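Local coordinates for putative tryptophan halogenase (Xanthomonas campestris pv. campestris, PDB 6Y1W), which probably acts as a flavin-dependent halogenase, using FAD to halogenate an aromatic substrate, and was crystallised here without its cofactor, at residues A[347-352]-A[437-442]; A[387-392]-A[414-419]; A[140-145]-A[157-162]; A[25-30]-A[352-357]. All coordinates share one frame; numbering follows the deposited sequence.

Contact 1 (A[347-352]-A[437-442]); sequences ESTNIH and NELFAE. With BUD ((2S,3S)-butane-2,3-diol), chain H.
Leu-439 and Phe-440 pack against Glu-347, Thr-349 and His-352 in a buried, mainly apolar contact between the turn leading into helix 350-363, with its first residues, and the loop that joins helices 417-429 and 442-451. No hydrogen bond crosses it. Leu-439 divides its branches: CD1 lies over a face of the His-352 imidazole, 4.1 Å from the ring centroid and 28° off its normal, a CH-pi contact, while Leu-439 CD2 meets Thr-349 CG2 at 3.7 Å. His-352 ND1 is hydrogen-bonded to Ser-65 OG. Leu-439 CD2 also sits over one face of the Phe-440 ring, offset toward its rim. That ring turns its edge to Glu-347, with Phe-440 CZ 3.7 Å from Glu-347 CB. Glu-347 CG lies along the same rim, 3.9 Å from Phe-440 CZ, and a bend at chi2 (-75°) brings the carboxylate round past CE1, its plane nearly upright to the ring and its OE2 bonded to His-395 and His-106. This region belongs to the probable active-site end of the halogenase fold: Glu-347 is a predicted tryptophan-binding residue, Ile-351 a predicted FAD-binding residue, and Ser-348 OG is hydrogen-bonded to Lys-89, the predicted active-site lysine. Along the edge of the Phe-440 ring a butanediol molecule occupies a pocket. Its O2 accepts a nearly straight bond from Ala-441 N (3.0 Å, 172°), at the N-cap of helix 442-451, and Ser-444 OG also hydrogen-bonds the diol. The diol's O1 lies 3.5 Å from Phe-440 CD1, and Phe-391 of helix 371-397 stacks on the ring.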
loop_
_atom_site.group_PDB
_atom_site.type_symbol
_atom_site.label_atom_id
_atom_site.label_comp_id
_atom_site.label_asym_id
_atom_site.label_seq_id
_atom_site.Cartn_x
_atom_site.Cartn_y
_atom_site.Cartn_z
ATOM N N GLU A 347 -10.956 -17.234 8.074
ATOM C CA GLU A 347 -9.696 -16.544 8.316
ATOM C C GLU A 347 -9.830 -15.515 9.440
ATOM O O GLU A 347 -9.052 -14.564 9.505
ATOM C CB GLU A 347 -9.171 -15.860 7.038
ATOM C CG GLU A 347 -8.549 -16.849 6.029
ATOM C CD GLU A 347 -7.170 -17.359 6.443
ATOM O OE1 GLU A 347 -6.557 -16.798 7.390
ATOM O OE2 GLU A 347 -6.678 -18.373 5.811
ATOM N N SER A 348 -10.805 -15.693 10.340
ATOM C CA SER A 348 -10.909 -14.896 11.569
ATOM C C SER A 348 -10.912 -13.396 11.278
ATOM O O SER A 348 -10.175 -12.630 11.897
ATOM C CB SER A 348 -9.792 -15.224 12.587
ATOM O OG SER A 348 -9.497 -16.641 12.686
ATOM N N THR A 349 -11.780 -12.967 10.366
ATOM C CA THR A 349 -11.811 -11.569 9.930
ATOM C C THR A 349 -12.969 -10.754 10.525
ATOM O O THR A 349 -13.017 -9.548 10.273
ATOM C CB THR A 349 -11.867 -11.467 8.399
ATOM O OG1 THR A 349 -12.876 -12.349 7.861
ATOM C CG2 THR A 349 -10.515 -11.792 7.768
ATOM N N ASN A 350 -13.877 -11.330 11.325
ATOM C CA ASN A 350 -15.076 -10.580 11.754
ATOM C C ASN A 350 -14.716 -9.341 12.579
ATOM O O ASN A 350 -15.120 -8.207 12.266
ATOM C CB ASN A 350 -15.995 -11.503 12.579
ATOM C CG ASN A 350 -17.135 -10.738 13.258
ATOM O OD1 ASN A 350 -17.925 -10.119 12.555
ATOM N ND2 ASN A 350 -17.232 -10.771 14.613
ATOM N N ILE A 351 -13.970 -9.540 13.672
ATOM C CA ILE A 351 -13.614 -8.399 14.514
ATOM C C ILE A 351 -12.719 -7.411 13.777
ATOM O O ILE A 351 -12.848 -6.191 13.966
ATOM C CB ILE A 351 -13.014 -8.923 15.832
ATOM C CG1 ILE A 351 -14.177 -9.337 16.736
ATOM C CG2 ILE A 351 -12.143 -7.841 16.537
ATOM C CD1 ILE A 351 -13.731 -10.063 18.008
ATOM N N HIS A 352 -11.852 -7.899 12.896
ATOM C CA HIS A 352 -11.004 -7.028 12.088
ATOM C C HIS A 352 -11.838 -6.093 11.226
ATOM O O HIS A 352 -11.517 -4.905 11.084
ATOM C CB HIS A 352 -10.098 -7.900 11.225
ATOM C CG HIS A 352 -9.409 -7.134 10.144
ATOM N ND1 HIS A 352 -8.229 -6.454 10.354
ATOM C CD2 HIS A 352 -9.728 -6.956 8.841
ATOM C CE1 HIS A 352 -7.844 -5.886 9.218
ATOM N NE2 HIS A 352 -8.735 -6.185 8.284
ATOM N N ASN A 437 -3.742 -1.504 1.151
ATOM C CA ASN A 437 -4.026 -2.013 2.492
ATOM C C ASN A 437 -4.795 -3.318 2.432
ATOM O O ASN A 437 -5.643 -3.565 3.297
ATOM C CB ASN A 437 -4.823 -1.059 3.405
ATOM C CG ASN A 437 -4.392 0.367 3.316
ATOM O OD1 ASN A 437 -3.200 0.677 3.405
ATOM N ND2 ASN A 437 -5.367 1.268 3.222
ATOM N N GLU A 438 -4.557 -4.136 1.402
ATOM C CA GLU A 438 -5.088 -5.493 1.450
ATOM C C GLU A 438 -4.648 -6.136 2.755
ATOM O O GLU A 438 -3.514 -5.947 3.208
ATOM C CB GLU A 438 -4.590 -6.315 0.268
ATOM C CG GLU A 438 -5.263 -5.937 -1.018
ATOM C CD GLU A 438 -4.507 -6.454 -2.221
ATOM O OE1 GLU A 438 -3.368 -6.968 -2.059
ATOM O OE2 GLU A 438 -5.062 -6.362 -3.337
ATOM N N LEU A 439 -5.571 -6.900 3.355
ATOM C CA LEU A 439 -5.254 -7.564 4.612
ATOM C C LEU A 439 -4.164 -8.618 4.433
ATOM O O LEU A 439 -3.237 -8.696 5.238
ATOM C CB LEU A 439 -6.521 -8.191 5.199
ATOM C CG LEU A 439 -6.275 -9.137 6.371
ATOM C CD1 LEU A 439 -5.643 -8.416 7.575
ATOM C CD2 LEU A 439 -7.596 -9.772 6.778
ATOM N N PHE A 440 -4.305 -9.501 3.445
ATOM C CA PHE A 440 -3.481 -10.702 3.431
ATOM C C PHE A 440 -2.113 -10.399 2.816
ATOM O O PHE A 440 -2.017 -9.901 1.688
ATOM C CB PHE A 440 -4.226 -11.829 2.716
ATOM C CG PHE A 440 -5.414 -12.316 3.523
ATOM C CD1 PHE A 440 -5.201 -13.048 4.680
ATOM C CD2 PHE A 440 -6.722 -11.998 3.158
ATOM C CE1 PHE A 440 -6.258 -13.467 5.438
ATOM C CE2 PHE A 440 -7.794 -12.409 3.915
ATOM C CZ PHE A 440 -7.570 -13.155 5.060
ATOM N N ALA A 441 -1.071 -10.671 3.587
ATOM C CA ALA A 441 0.295 -10.434 3.186
ATOM C C ALA A 441 0.751 -11.480 2.160
ATOM O O ALA A 441 0.100 -12.497 1.927
ATOM C CB ALA A 441 1.206 -10.481 4.412
ATOM N N GLU A 442 1.881 -11.190 1.516
ATOM C CA GLU A 442 2.468 -12.173 0.608
ATOM C C GLU A 442 2.625 -13.539 1.270
ATOM O O GLU A 442 2.323 -14.562 0.645
ATOM C CB GLU A 442 3.808 -11.653 0.077
ATOM C CG GLU A 442 3.609 -10.505 -0.908
ATOM C CD GLU A 442 4.909 -9.945 -1.457
ATOM O OE1 GLU A 442 5.977 -10.473 -1.121
ATOM O OE2 GLU A 442 4.852 -8.964 -2.232
HETATM C C1 BUD H . -3.920 -11.749 9.259
HETATM O O1 BUD H . -3.651 -13.583 7.776
HETATM C C2 BUD H . -3.545 -12.180 7.841
HETATM O O2 BUD H . -1.724 -12.034 6.193
HETATM C C3 BUD H . -2.108 -11.746 7.529
HETATM C C4 BUD H . -1.988 -10.235 7.768
#

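Contact 2 (A[387-392]-A[414-419]); sequences HIRDFV and EIPDSL
The first turn of helix 417-429 docks on helix 371-397 through Ser-418 and Asp-390, in a helix-to-helix contact built around one carboxylate. Ser-418 OG donates to Asp-390 OD2 at 2.5 Å, a very short separation whose exact value should carry little weight. The other oxygen is held within its own helix. Arg-389 comes side-on with two nitrogens, NH2 at 2.8 Å and NE at 3.1 Å from Asp-390 OD1, and both reach that oxygen from the same face of the carboxylate, well within the guanidinium plane. A turn at chi3 (66°) folds the arginine back to make this grip possible. Pro-416 sits at the N-cap of helix 417-429; its CG lies over one face of the guanidinium, 3.9 Å from Arg-389 NH2, and 3.7 Å from Asp-390 OD1. Through Ser-418 the carboxylate lies near the amino end of helix 417-429, whose dipole would probably favour its negative charge. A water joins the two sides, accepting from Arg-389 NH2 and donating to Ser-418 OG. Beside the polar group the backbones come close, and Leu-419 runs alongside the aspartate in the opposite direction: its CB lies 4.0 Å from Asp-390 CG, while its CD1 and CD2 each come to 3.7 Å from Asp-390 O. Trp-240 adds a cation-pi partner for Arg-389, and Leu-419 packs further against Ile-393 and against Trp-445 of helix 442-451.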
loop_
_atom_site.group_PDB
_atom_site.type_symbol
_atom_site.label_atom_id
_atom_site.label_comp_id
_atom_site.label_asym_id
_atom_site.label_seq_id
_atom_site.Cartn_x
_atom_site.Cartn_y
_atom_site.Cartn_z
ATOM N N HIS A 387 -10.998 -7.840 -1.448
ATOM C CA HIS A 387 -9.746 -8.573 -1.311
ATOM C C HIS A 387 -9.880 -9.726 -0.306
ATOM O O HIS A 387 -9.362 -10.833 -0.531
ATOM C CB HIS A 387 -8.637 -7.636 -0.864
ATOM C CG HIS A 387 -7.530 -8.367 -0.221
ATOM N ND1 HIS A 387 -6.618 -9.084 -0.958
ATOM C CD2 HIS A 387 -7.234 -8.592 1.087
ATOM C CE1 HIS A 387 -5.779 -9.693 -0.135
ATOM N NE2 HIS A 387 -6.128 -9.408 1.105
ATOM N N ILE A 388 -10.526 -9.475 0.834
ATOM C CA ILE A 388 -10.714 -10.560 1.791
ATOM C C ILE A 388 -11.640 -11.630 1.214
ATOM O O ILE A 388 -11.369 -12.837 1.353
ATOM C CB ILE A 388 -11.229 -9.989 3.125
ATOM C CG1 ILE A 388 -10.148 -9.095 3.743
ATOM C CG2 ILE A 388 -11.524 -11.049 4.112
ATOM C CD1 ILE A 388 -10.732 -8.179 4.920
ATOM N N ARG A 389 -12.718 -11.204 0.538
ATOM C CA ARG A 389 -13.624 -12.136 -0.144
ATOM C C ARG A 389 -12.841 -13.085 -1.037
ATOM O O ARG A 389 -13.058 -14.311 -0.997
ATOM C CB ARG A 389 -14.661 -11.357 -0.966
ATOM C CG ARG A 389 -15.601 -12.289 -1.772
ATOM C CD ARG A 389 -16.174 -11.564 -2.967
ATOM N NE ARG A 389 -15.108 -11.240 -3.900
ATOM C CZ ARG A 389 -15.216 -10.296 -4.843
ATOM N NH1 ARG A 389 -16.379 -9.629 -4.941
ATOM N NH2 ARG A 389 -14.187 -10.047 -5.684
ATOM N N ASP A 390 -11.905 -12.536 -1.840
ATOM C CA ASP A 390 -11.168 -13.376 -2.785
ATOM C C ASP A 390 -10.353 -14.421 -2.047
ATOM O O ASP A 390 -10.204 -15.556 -2.521
ATOM C CB ASP A 390 -10.252 -12.529 -3.671
ATOM C CG ASP A 390 -11.011 -11.782 -4.769
ATOM O OD1 ASP A 390 -12.251 -11.956 -4.885
ATOM O OD2 ASP A 390 -10.333 -10.977 -5.468
ATOM N N PHE A 391 -9.794 -14.049 -0.893
ATOM C CA PHE A 391 -8.970 -14.985 -0.148
ATOM C C PHE A 391 -9.818 -16.102 0.466
ATOM O O PHE A 391 -9.360 -17.254 0.570
ATOM C CB PHE A 391 -8.194 -14.224 0.941
ATOM C CG PHE A 391 -6.927 -14.951 1.388
ATOM C CD1 PHE A 391 -5.727 -14.729 0.725
ATOM C CD2 PHE A 391 -6.955 -15.845 2.466
ATOM C CE1 PHE A 391 -4.560 -15.405 1.130
ATOM C CE2 PHE A 391 -5.817 -16.505 2.873
ATOM C CZ PHE A 391 -4.610 -16.290 2.214
ATOM N N VAL A 392 -11.043 -15.778 0.896
ATOM C CA VAL A 392 -11.955 -16.798 1.391
ATOM C C VAL A 392 -12.336 -17.737 0.258
ATOM O O VAL A 392 -12.306 -18.966 0.416
ATOM C CB VAL A 392 -13.176 -16.126 2.038
ATOM C CG1 VAL A 392 -14.292 -17.160 2.382
ATOM C CG2 VAL A 392 -12.737 -15.312 3.284
ATOM N N GLU A 414 -17.010 -20.803 -11.621
ATOM C CA GLU A 414 -16.324 -19.591 -12.052
ATOM C C GLU A 414 -15.954 -18.748 -10.830
ATOM O O GLU A 414 -16.626 -18.810 -9.805
ATOM C CB GLU A 414 -17.221 -18.774 -12.977
ATOM C CG GLU A 414 -17.631 -19.529 -14.227
ATOM C CD GLU A 414 -16.434 -19.955 -15.058
ATOM O OE1 GLU A 414 -15.616 -19.077 -15.420
ATOM O OE2 GLU A 414 -16.302 -21.171 -15.338
ATOM N N ILE A 415 -14.851 -18.010 -10.939
ATOM C CA ILE A 415 -14.361 -17.197 -9.820
ATOM C C ILE A 415 -14.096 -15.770 -10.289
ATOM O O ILE A 415 -13.967 -15.501 -11.497
ATOM C CB ILE A 415 -13.084 -17.801 -9.199
ATOM C CG1 ILE A 415 -12.006 -18.017 -10.277
ATOM C CG2 ILE A 415 -13.488 -19.080 -8.423
ATOM C CD1 ILE A 415 -10.549 -18.235 -9.706
ATOM N N PRO A 416 -13.987 -14.825 -9.353
ATOM C CA PRO A 416 -13.667 -13.443 -9.751
ATOM C C PRO A 416 -12.342 -13.378 -10.487
ATOM O O PRO A 416 -11.370 -14.048 -10.130
ATOM C CB PRO A 416 -13.599 -12.679 -8.424
ATOM C CG PRO A 416 -14.389 -13.507 -7.450
ATOM C CD PRO A 416 -14.137 -14.948 -7.895
ATOM N N ASP A 417 -12.305 -12.524 -11.525
ATOM C CA ASP A 417 -11.087 -12.359 -12.297
ATOM C C ASP A 417 -9.920 -11.936 -11.415
ATOM O O ASP A 417 -8.759 -12.291 -11.691
ATOM C CB ASP A 417 -11.308 -11.285 -13.382
ATOM C CG ASP A 417 -12.165 -11.792 -14.546
ATOM O OD1 ASP A 417 -12.191 -13.019 -14.787
ATOM O OD2 ASP A 417 -12.794 -10.961 -15.228
ATOM N N SER A 418 -10.209 -11.152 -10.371
ATOM C CA SER A 418 -9.152 -10.683 -9.473
ATOM C C SER A 418 -8.468 -11.863 -8.787
ATOM O O SER A 418 -7.241 -11.875 -8.637
ATOM C CB SER A 418 -9.735 -9.699 -8.437
ATOM O OG SER A 418 -10.900 -10.202 -7.746
ATOM N N LEU A 419 -9.245 -12.879 -8.392
ATOM C CA LEU A 419 -8.638 -14.056 -7.774
ATOM C C LEU A 419 -7.950 -14.937 -8.812
ATOM O O LEU A 419 -6.870 -15.476 -8.560
ATOM C CB LEU A 419 -9.696 -14.868 -7.000
ATOM C CG LEU A 419 -9.178 -16.230 -6.518
ATOM C CD1 LEU A 419 -8.024 -16.012 -5.506
ATOM C CD2 LEU A 419 -10.334 -16.983 -5.879
HETATM O O HOH W 1 -13.394 -8.411 -8.128
#

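Contact 3 (A[140-145]-A[157-162]); sequences CLELRA and GGMNYA
Glu-142 OE2 takes two hydrogen bonds from Asn-160, one from its backbone and one from its side chain. The backbone N lies 2.8 Å from OE2 (161°) and uses the anti lone pair, pointing away from the other carboxylate oxygen. Asn-160 ND2, at 2.9 Å from the same OE2, arrives on the syn side, 34° out of the carboxylate plane. Both donors can converge because Asn-160 CG sits beside its own backbone N (chi1 -65°), which turns the amide toward the same oxygen. Glu-142 in turn bends at chi2, bringing its carboxylate up to the loop while its CG faces Asn-160 O at 3.3 Å. That carbonyl oxygen is buried here and has no polar partner in the model.

Beside the two bonds lies an apolar patch. The Met-159 chain curls so that its SD meets Leu-141 CD2 at 3.6 Å, the two side chains crossing at about a right angle. The terminal methyl group, Met-159 CE, lies 3.8 Å from Glu-142 CG, flanking the glutamate's aliphatic part. Leu-154, from the intervening loop, touches both Leu-141 and Met-159. Glu-142 lies in the first turn of helix 141-148, so its negative charge probably interacts favourably with the helix amino end.

Helix 141-148 rests on helix 468-486 through Leu-141 and Arg-144 and on strand 102-107 through Leu-143, while the loop runs straight into strand 162-166, whose first residue, Ala-162, bonds by its backbone to Lys-89.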
loop_
_atom_site.group_PDB
_atom_site.type_symbol
_atom_site.label_atom_id
_atom_site.label_comp_id
_atom_site.label_asym_id
_atom_site.label_seq_id
_atom_site.Cartn_x
_atom_site.Cartn_y
_atom_site.Cartn_z
ATOM N N CYS A 140 9.377 -21.118 9.248
ATOM C CA CYS A 140 8.542 -20.052 9.810
ATOM C C CYS A 140 8.363 -20.274 11.312
ATOM O O CYS A 140 7.785 -21.293 11.723
ATOM C CB CYS A 140 7.172 -20.043 9.135
ATOM S SG CYS A 140 6.103 -18.762 9.807
ATOM N N LEU A 141 8.835 -19.322 12.122
ATOM C CA LEU A 141 8.787 -19.490 13.582
ATOM C C LEU A 141 7.351 -19.619 14.090
ATOM O O LEU A 141 7.038 -20.496 14.908
ATOM C CB LEU A 141 9.471 -18.299 14.264
ATOM C CG LEU A 141 9.358 -18.257 15.797
ATOM C CD1 LEU A 141 10.049 -19.471 16.434
ATOM C CD2 LEU A 141 9.867 -16.908 16.370
ATOM N N GLU A 142 6.463 -18.725 13.653
ATOM C CA GLU A 142 5.102 -18.786 14.187
ATOM C C GLU A 142 4.453 -20.119 13.881
ATOM O O GLU A 142 3.704 -20.671 14.704
ATOM C CB GLU A 142 4.255 -17.640 13.619
ATOM C CG GLU A 142 4.582 -16.296 14.252
ATOM C CD GLU A 142 5.784 -15.577 13.614
ATOM O OE1 GLU A 142 6.527 -16.144 12.775
ATOM O OE2 GLU A 142 5.966 -14.382 13.936
ATOM N N LEU A 143 4.721 -20.657 12.692
ATOM C CA LEU A 143 4.180 -21.956 12.319
ATOM C C LEU A 143 4.718 -23.042 13.246
ATOM O O LEU A 143 3.953 -23.884 13.742
ATOM C CB LEU A 143 4.519 -22.286 10.854
ATOM C CG LEU A 143 3.801 -23.532 10.298
ATOM C CD1 LEU A 143 3.473 -23.324 8.784
ATOM C CD2 LEU A 143 4.660 -24.790 10.487
ATOM N N ARG A 144 6.028 -23.019 13.509
ATOM C CA ARG A 144 6.582 -24.007 14.424
ATOM C C ARG A 144 6.006 -23.837 15.833
ATOM O O ARG A 144 5.810 -24.828 16.548
ATOM C CB ARG A 144 8.101 -23.899 14.446
ATOM C CG ARG A 144 8.756 -24.399 13.146
ATOM C CD ARG A 144 8.674 -25.915 13.020
ATOM N NE ARG A 144 9.496 -26.503 14.098
ATOM C CZ ARG A 144 9.106 -27.461 14.939
ATOM N NH1 ARG A 144 7.899 -28.004 14.855
ATOM N NH2 ARG A 144 9.957 -27.901 15.884
ATOM N N ALA A 145 5.708 -22.595 16.242
ATOM C CA ALA A 145 5.084 -22.398 17.549
ATOM C C ALA A 145 3.670 -22.970 17.580
ATOM O O ALA A 145 3.181 -23.406 18.638
ATOM C CB ALA A 145 5.073 -20.911 17.902
ATOM N N GLY A 157 8.752 -6.935 18.565
ATOM C CA GLY A 157 7.679 -7.640 17.863
ATOM C C GLY A 157 8.145 -8.829 17.053
ATOM O O GLY A 157 7.666 -9.041 15.929
ATOM N N GLY A 158 9.081 -9.617 17.595
ATOM C CA GLY A 158 9.623 -10.742 16.848
ATOM C C GLY A 158 8.676 -11.926 16.713
ATOM O O GLY A 158 8.907 -12.800 15.873
ATOM N N MET A 159 7.627 -11.981 17.524
ATOM C CA MET A 159 6.574 -12.989 17.392
ATOM C C MET A 159 5.307 -12.278 16.938
ATOM O O MET A 159 4.878 -11.309 17.577
ATOM C CB MET A 159 6.325 -13.697 18.729
ATOM C CG MET A 159 7.170 -14.955 18.980
ATOM S SD MET A 159 6.660 -16.351 17.963
ATOM C CE MET A 159 4.941 -16.020 18.002
ATOM N N ASN A 160 4.727 -12.721 15.817
ATOM C CA ASN A 160 3.478 -12.162 15.321
ATOM C C ASN A 160 2.308 -13.015 15.793
ATOM O O ASN A 160 2.360 -14.245 15.653
ATOM C CB ASN A 160 3.519 -12.111 13.795
ATOM C CG ASN A 160 4.583 -11.142 13.311
ATOM O OD1 ASN A 160 4.362 -9.941 13.343
ATOM N ND2 ASN A 160 5.760 -11.652 12.951
ATOM N N TYR A 161 1.281 -12.381 16.369
ATOM C CA TYR A 161 0.266 -13.165 17.075
ATOM C C TYR A 161 -1.024 -12.362 17.179
ATOM O O TYR A 161 -1.064 -11.147 16.930
ATOM C CB TYR A 161 0.727 -13.561 18.498
ATOM C CG TYR A 161 0.851 -12.356 19.419
ATOM C CD1 TYR A 161 2.056 -11.632 19.505
ATOM C CD2 TYR A 161 -0.223 -11.939 20.197
ATOM C CE1 TYR A 161 2.141 -10.502 20.286
ATOM C CE2 TYR A 161 -0.124 -10.797 21.010
ATOM C CZ TYR A 161 1.077 -10.112 21.056
ATOM O OH TYR A 161 1.204 -8.981 21.840
ATOM N N ALA A 162 -2.095 -13.073 17.568
ATOM C CA ALA A 162 -3.358 -12.442 17.939
ATOM C C ALA A 162 -3.973 -13.275 19.068
ATOM O O ALA A 162 -3.223 -13.904 19.831
ATOM C CB ALA A 162 -4.299 -12.327 16.739
#

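Contact 4 (A[25-30]-A[352-357]); sequences GTAGWM and HLIQRG
Gln-355 NE2 is gripped by two acceptors, the backbone carbonyl of Ser-65 and a sulfonate oxygen of bound MES, while the CB of the same residue touches Met-30 CE at 3.9 Å. The polar end of this side chain thus points away from an apolar seam between helix 25-39 and helix 350-363, which lie nearly side by side (27° between the segment axes, 9.9 Å apart). Ile-354 fills the middle of the seam. With CG1 beside its backbone N (chi1 -67°), the isoleucine spreads its branches over one turn of the facing helix: CG2 lies 3.8 Å from Met-30 SD, while CD1 reaches Thr-26 and, at 3.9 Å, Ala-27 CB. A bend at chi3 turns the methyl of Met-30 across toward Gln-355. Helix 25-39 follows strand 18-22 in what its glycine pattern and family make consistent with a Rossmann-type unit; Gly-25, Thr-26 and Ala-27 are predicted FAD-binding residues. In this cofactor-free crystal, the backbone N atoms of Thr-26 and Ala-27 instead donate to a tartrate. The chemistry implies a division: hydrophobic side chains join the helices, while the backbone amides at the start of helix 25-39 serve an anion, as they probably would for the phosphates of FAD.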
loop_
_atom_site.group_PDB
_atom_site.type_symbol
_atom_site.label_atom_id
_atom_site.label_comp_id
_atom_site.label_asym_id
_atom_site.label_seq_id
_atom_site.Cartn_x
_atom_site.Cartn_y
_atom_site.Cartn_z
ATOM N N GLY A 25 -23.092 -5.352 21.638
ATOM C CA GLY A 25 -22.253 -6.442 21.283
ATOM C C GLY A 25 -20.864 -5.926 20.936
ATOM O O GLY A 25 -20.438 -4.841 21.313
ATOM N N THR A 26 -20.144 -6.734 20.173
ATOM C CA THR A 26 -18.791 -6.382 19.780
ATOM C C THR A 26 -18.768 -5.118 18.920
ATOM O O THR A 26 -17.927 -4.228 19.083
ATOM C CB THR A 26 -18.225 -7.570 19.015
ATOM O OG1 THR A 26 -18.450 -8.771 19.788
ATOM C CG2 THR A 26 -16.790 -7.373 18.746
ATOM N N ALA A 27 -19.649 -5.075 17.919
ATOM C CA ALA A 27 -19.578 -3.946 16.986
ATOM C C ALA A 27 -19.865 -2.634 17.692
ATOM O O ALA A 27 -19.140 -1.646 17.519
ATOM C CB ALA A 27 -20.552 -4.146 15.822
ATOM N N GLY A 28 -20.938 -2.607 18.472
ATOM C CA GLY A 28 -21.355 -1.359 19.096
ATOM C C GLY A 28 -20.350 -0.891 20.131
ATOM O O GLY A 28 -20.015 0.314 20.183
ATOM N N TRP A 29 -19.854 -1.823 20.959
ATOM C CA TRP A 29 -18.970 -1.373 22.034
ATOM C C TRP A 29 -17.547 -1.173 21.548
ATOM O O TRP A 29 -16.815 -0.371 22.136
ATOM C CB TRP A 29 -19.047 -2.328 23.246
ATOM C CG TRP A 29 -20.369 -2.170 23.984
ATOM C CD1 TRP A 29 -21.389 -3.077 24.050
ATOM C CD2 TRP A 29 -20.820 -1.011 24.703
ATOM N NE1 TRP A 29 -22.428 -2.563 24.788
ATOM C CE2 TRP A 29 -22.108 -1.290 25.185
ATOM C CE3 TRP A 29 -20.249 0.231 24.980
ATOM C CZ2 TRP A 29 -22.850 -0.364 25.934
ATOM C CZ3 TRP A 29 -20.972 1.145 25.711
ATOM C CH2 TRP A 29 -22.269 0.846 26.181
ATOM N N MET A 30 -17.097 -1.864 20.495
ATOM C CA MET A 30 -15.823 -1.465 19.900
ATOM C C MET A 30 -15.923 -0.050 19.340
ATOM O O MET A 30 -14.979 0.739 19.460
ATOM C CB MET A 30 -15.388 -2.438 18.793
ATOM C CG MET A 30 -14.823 -3.744 19.245
ATOM S SD MET A 30 -14.419 -4.911 17.905
ATOM C CE MET A 30 -13.011 -4.076 17.164
ATOM N N HIS A 352 -11.852 -7.899 12.896
ATOM C CA HIS A 352 -11.004 -7.028 12.088
ATOM C C HIS A 352 -11.838 -6.093 11.226
ATOM O O HIS A 352 -11.517 -4.905 11.084
ATOM C CB HIS A 352 -10.098 -7.900 11.225
ATOM C CG HIS A 352 -9.409 -7.134 10.144
ATOM N ND1 HIS A 352 -8.229 -6.454 10.354
ATOM C CD2 HIS A 352 -9.728 -6.956 8.841
ATOM C CE1 HIS A 352 -7.844 -5.886 9.218
ATOM N NE2 HIS A 352 -8.735 -6.185 8.284
ATOM N N LEU A 353 -12.905 -6.619 10.617
ATOM C CA LEU A 353 -13.705 -5.772 9.751
ATOM C C LEU A 353 -14.463 -4.723 10.541
ATOM O O LEU A 353 -14.662 -3.624 10.032
ATOM C CB LEU A 353 -14.669 -6.614 8.918
ATOM C CG LEU A 353 -13.922 -7.307 7.770
ATOM C CD1 LEU A 353 -14.780 -8.455 7.230
ATOM C CD2 LEU A 353 -13.499 -6.353 6.651
ATOM N N ILE A 354 -14.873 -5.033 11.776
ATOM C CA ILE A 354 -15.420 -3.997 12.659
ATOM C C ILE A 354 -14.369 -2.929 12.922
ATOM O O ILE A 354 -14.624 -1.721 12.797
ATOM C CB ILE A 354 -15.916 -4.624 13.975
ATOM C CG1 ILE A 354 -17.126 -5.530 13.701
ATOM C CG2 ILE A 354 -16.354 -3.489 14.929
ATOM C CD1 ILE A 354 -17.492 -6.438 14.914
ATOM N N GLN A 355 -13.167 -3.361 13.329
ATOM C CA GLN A 355 -12.099 -2.422 13.644
ATOM C C GLN A 355 -11.779 -1.538 12.451
ATOM O O GLN A 355 -11.606 -0.321 12.604
ATOM C CB GLN A 355 -10.846 -3.182 14.066
ATOM C CG GLN A 355 -9.593 -2.317 14.037
ATOM C CD GLN A 355 -8.374 -3.073 14.538
ATOM O OE1 GLN A 355 -8.503 -4.107 15.244
ATOM N NE2 GLN A 355 -7.181 -2.547 14.235
ATOM N N ARG A 356 -11.699 -2.127 11.242
ATOM C CA ARG A 356 -11.389 -1.288 10.074
ATOM C C ARG A 356 -12.456 -0.222 9.857
ATOM O O ARG A 356 -12.143 0.929 9.528
ATOM C CB ARG A 356 -11.257 -2.132 8.800
ATOM C CG ARG A 356 -10.052 -3.064 8.807
ATOM C CD ARG A 356 -8.710 -2.295 8.863
ATOM N NE ARG A 356 -8.659 -1.346 7.763
ATOM C CZ ARG A 356 -8.280 -0.077 7.876
ATOM N NH1 ARG A 356 -7.916 0.419 9.059
ATOM N NH2 ARG A 356 -8.282 0.703 6.791
ATOM N N GLY A 357 -13.726 -0.590 9.994
ATOM C CA GLY A 357 -14.780 0.390 9.794
ATOM C C GLY A 357 -14.668 1.523 10.799
ATOM O O GLY A 357 -14.916 2.686 10.468
#

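In the fold
Contacts 1, 2 and 4 are buried, contact 3 only partly. Contacts 1 and 4 meet on helix 350-363, share His-352 and are both largely apolar, one toward the probable substrate end and the other toward the predicted FAD site; Ile-351 touches Thr-26 between them. Contact 2, about 17 Å from the centre of the chain to its own centre, is polar, joined by a serine-to-carboxylate bond and a water, with the carboxylate held by an arginine of its own helix; it touches contact 1 through His-387 and Phe-391 against Phe-440. Contact 3, equally far out, touches none of the others. Like contact 2 it turns on a carboxylate near a helix start, but there the donors are backbone and amide nitrogens.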